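Alpha/beta hydrolase fold-3 domain-containing protein (Enterococcus faecalis, PDB 2QRU) probably acts as a hydrolase of the alpha/beta-hydrolase superfamily, although its natural substrate is unknown. Local coordinates at residues V31-G36 against L64-A69. Residues are numbered along the deposited sequence; the frame is centred on the assembly and turned at random.
Sequences VYLHGG and LDYLLA. With PO4 (phosphate ion), chain B.
The imidazole of His34 lies over one face of the Tyr66 phenol in an offset stack, ring centroids 4.1 Å apart and planes inclined by 16°. Tyr66 CE2 sits above the middle of the imidazole, whereas His34 NE2 falls toward the rim of the phenol. Both residues hold CG between the backbone N and the carbonyl carbon (chi1 67° for His34, 58° for Tyr66), which turns the imidazole onto the Tyr66 ring and sends the phenol across to the backbone of 31-36. There Tyr66 OH donates to His34 O at 2.7 Å, approaching from above the carbonyl plane, and accepts a bond from a water that also donates to Gly35 O. A tyrosine suits this place because one flat side chain supplies both a stacking face and a hydroxyl.

The imidazole is fixed at both nitrogens. His34 ND1 donates to Gly35 O at 2.6 Å, almost exactly in the ring plane, and NE2 shares a water with Tyr66 N. Leu68 CD2 approaches the ring edge, 4.4 Å from His34 CE1.

Where strands 28-33 and 59-64 run parallel, Leu64 N donates to Tyr32 O at 3.0 Å. Beyond it a water joins Tyr32 O to Leu64 O and weakly accepts from His34 N. Apolar branches suit this buried end: Leu33 CD2 rests 4.1 Å from Leu64 CB, and Val31 CG1 meets Leu64 CD2, with helix 74-93 packing on Val31 and Leu64.

Gly36, whose backbone angles would jam a CB against the preceding carbonyl O, donates its N-H to a phosphate, probably from the crystallisation liquor, also bound by Gly37 N, Ala105 N and His249 NE2. With Gly35 N bonded to Asp45, these contacts probably steady the His-Gly-Gly loop, whose N-H groups meet the anion, consistent with the oxyanion hole of HGGG-type hydrolases.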
loop_
_atom_site.group_PDB
_atom_site.type_symbol
_atom_site.label_atom_id
_atom_site.label_comp_id
_atom_site.label_asym_id
_atom_site.label_seq_id
_atom_site.Cartn_x
_atom_site.Cartn_y
_atom_site.Cartn_z
ATOM N N VAL A 31 7.073 2.463 7.527
ATOM C CA VAL A 31 6.175 1.303 7.522
ATOM C C VAL A 31 5.749 1.081 6.075
ATOM O O VAL A 31 5.233 2.008 5.432
ATOM C CB VAL A 31 4.940 1.511 8.429
ATOM C CG1 VAL A 31 4.054 0.251 8.400
ATOM C CG2 VAL A 31 5.395 1.827 9.862
ATOM N N TYR A 32 5.988 -0.127 5.557
ATOM C CA TYR A 32 5.686 -0.449 4.174
ATOM C C TYR A 32 4.420 -1.312 4.078
ATOM O O TYR A 32 4.341 -2.368 4.737
ATOM C CB TYR A 32 6.852 -1.191 3.537
ATOM C CG TYR A 32 6.530 -1.754 2.181
ATOM C CD1 TYR A 32 6.427 -0.906 1.077
ATOM C CD2 TYR A 32 6.315 -3.132 1.999
ATOM C CE1 TYR A 32 6.132 -1.399 -0.192
ATOM C CE2 TYR A 32 6.006 -3.656 0.733
ATOM C CZ TYR A 32 5.909 -2.779 -0.356
ATOM O OH TYR A 32 5.600 -3.254 -1.614
ATOM N N LEU A 33 3.479 -0.876 3.235
ATOM C CA LEU A 33 2.206 -1.594 2.975
ATOM C C LEU A 33 2.174 -2.137 1.552
ATOM O O LEU A 33 2.174 -1.353 0.575
ATOM C CB LEU A 33 0.993 -0.684 3.215
ATOM C CG LEU A 33 0.968 -0.113 4.633
ATOM C CD1 LEU A 33 -0.183 0.848 4.795
ATOM C CD2 LEU A 33 0.888 -1.241 5.703
ATOM N N HIS A 34 2.088 -3.462 1.439
ATOM C CA HIS A 34 2.282 -4.164 0.164
ATOM C C HIS A 34 1.086 -4.018 -0.819
ATOM O O HIS A 34 0.037 -3.456 -0.475
ATOM C CB HIS A 34 2.580 -5.652 0.431
ATOM C CG HIS A 34 1.421 -6.423 1.014
ATOM N ND1 HIS A 34 0.318 -6.792 0.270
ATOM C CD2 HIS A 34 1.210 -6.908 2.260
ATOM C CE1 HIS A 34 -0.510 -7.507 1.025
ATOM N NE2 HIS A 34 -0.001 -7.580 2.243
ATOM N N GLY A 35 1.261 -4.519 -2.046
ATOM C CA GLY A 35 0.218 -4.466 -3.068
ATOM C C GLY A 35 -0.662 -5.717 -3.081
ATOM O O GLY A 35 -0.498 -6.606 -2.229
ATOM N N GLY A 36 -1.565 -5.792 -4.065
ATOM C CA GLY A 36 -2.400 -6.974 -4.262
ATOM C C GLY A 36 -3.898 -6.721 -4.171
ATOM O O GLY A 36 -4.668 -7.665 -3.932
ATOM N N LEU A 64 4.543 -4.605 6.749
ATOM C CA LEU A 64 3.475 -4.989 7.684
ATOM C C LEU A 64 2.341 -5.809 7.043
ATOM O O LEU A 64 1.913 -5.524 5.917
ATOM C CB LEU A 64 2.901 -3.690 8.329
ATOM C CG LEU A 64 1.949 -3.783 9.515
ATOM C CD1 LEU A 64 2.609 -4.533 10.698
ATOM C CD2 LEU A 64 1.429 -2.387 9.967
ATOM N N ASP A 65 1.840 -6.811 7.779
ATOM C CA ASP A 65 0.658 -7.549 7.316
ATOM C C ASP A 65 -0.596 -6.694 7.422
ATOM O O ASP A 65 -0.740 -5.905 8.361
ATOM C CB ASP A 65 0.383 -8.759 8.225
ATOM C CG ASP A 65 1.357 -9.921 8.048
ATOM O OD1 ASP A 65 2.145 -9.988 7.087
ATOM O OD2 ASP A 65 1.306 -10.809 8.920
ATOM N N TYR A 66 -1.545 -6.931 6.516
ATOM C CA TYR A 66 -2.910 -6.478 6.731
ATOM C C TYR A 66 -3.920 -7.537 6.258
ATOM O O TYR A 66 -3.587 -8.422 5.448
ATOM C CB TYR A 66 -3.100 -5.103 6.087
ATOM C CG TYR A 66 -2.818 -5.036 4.590
ATOM C CD1 TYR A 66 -3.776 -5.496 3.656
ATOM C CD2 TYR A 66 -1.598 -4.497 4.099
ATOM C CE1 TYR A 66 -3.550 -5.415 2.287
ATOM C CE2 TYR A 66 -1.378 -4.394 2.719
ATOM C CZ TYR A 66 -2.347 -4.837 1.821
ATOM O OH TYR A 66 -2.136 -4.711 0.461
ATOM N N LEU A 67 -5.128 -7.481 6.799
ATOM C CA LEU A 67 -6.149 -8.472 6.453
ATOM C C LEU A 67 -6.587 -8.336 4.988
ATOM O O LEU A 67 -6.547 -7.219 4.411
ATOM C CB LEU A 67 -7.349 -8.347 7.410
ATOM C CG LEU A 67 -7.025 -8.768 8.848
ATOM C CD1 LEU A 67 -8.209 -8.426 9.733
ATOM C CD2 LEU A 67 -6.684 -10.283 8.965
ATOM N N LEU A 68 -7.032 -9.457 4.404
ATOM C CA LEU A 68 -7.382 -9.490 2.990
ATOM C C LEU A 68 -8.842 -9.849 2.792
ATOM O O LEU A 68 -9.402 -10.662 3.537
ATOM C CB LEU A 68 -6.510 -10.476 2.207
ATOM C CG LEU A 68 -4.994 -10.252 2.287
ATOM C CD1 LEU A 68 -4.275 -11.388 1.592
ATOM C CD2 LEU A 68 -4.611 -8.883 1.686
ATOM N N ALA A 69 -9.423 -9.200 1.786
ATOM C CA ALA A 69 -10.786 -9.456 1.321
ATOM C C ALA A 69 -10.794 -10.661 0.369
ATOM O O ALA A 69 -9.738 -11.034 -0.177
ATOM C CB ALA A 69 -11.345 -8.185 0.637
HETATM P P PO4 B . -2.474 -4.024 -6.843
HETATM O O1 PO4 B . -3.270 -3.041 -7.690
HETATM O O2 PO4 B . -2.950 -5.430 -7.188
HETATM O O3 PO4 B . -0.989 -3.993 -7.212
HETATM O O4 PO4 B . -2.671 -3.658 -5.381
HETATM O O HOH W 1 3.239 -4.788 3.676
HETATM O O HOH W 2 -1.284 -8.834 4.207
HETATM O O HOH W 3 -3.453 -6.589 -1.095
#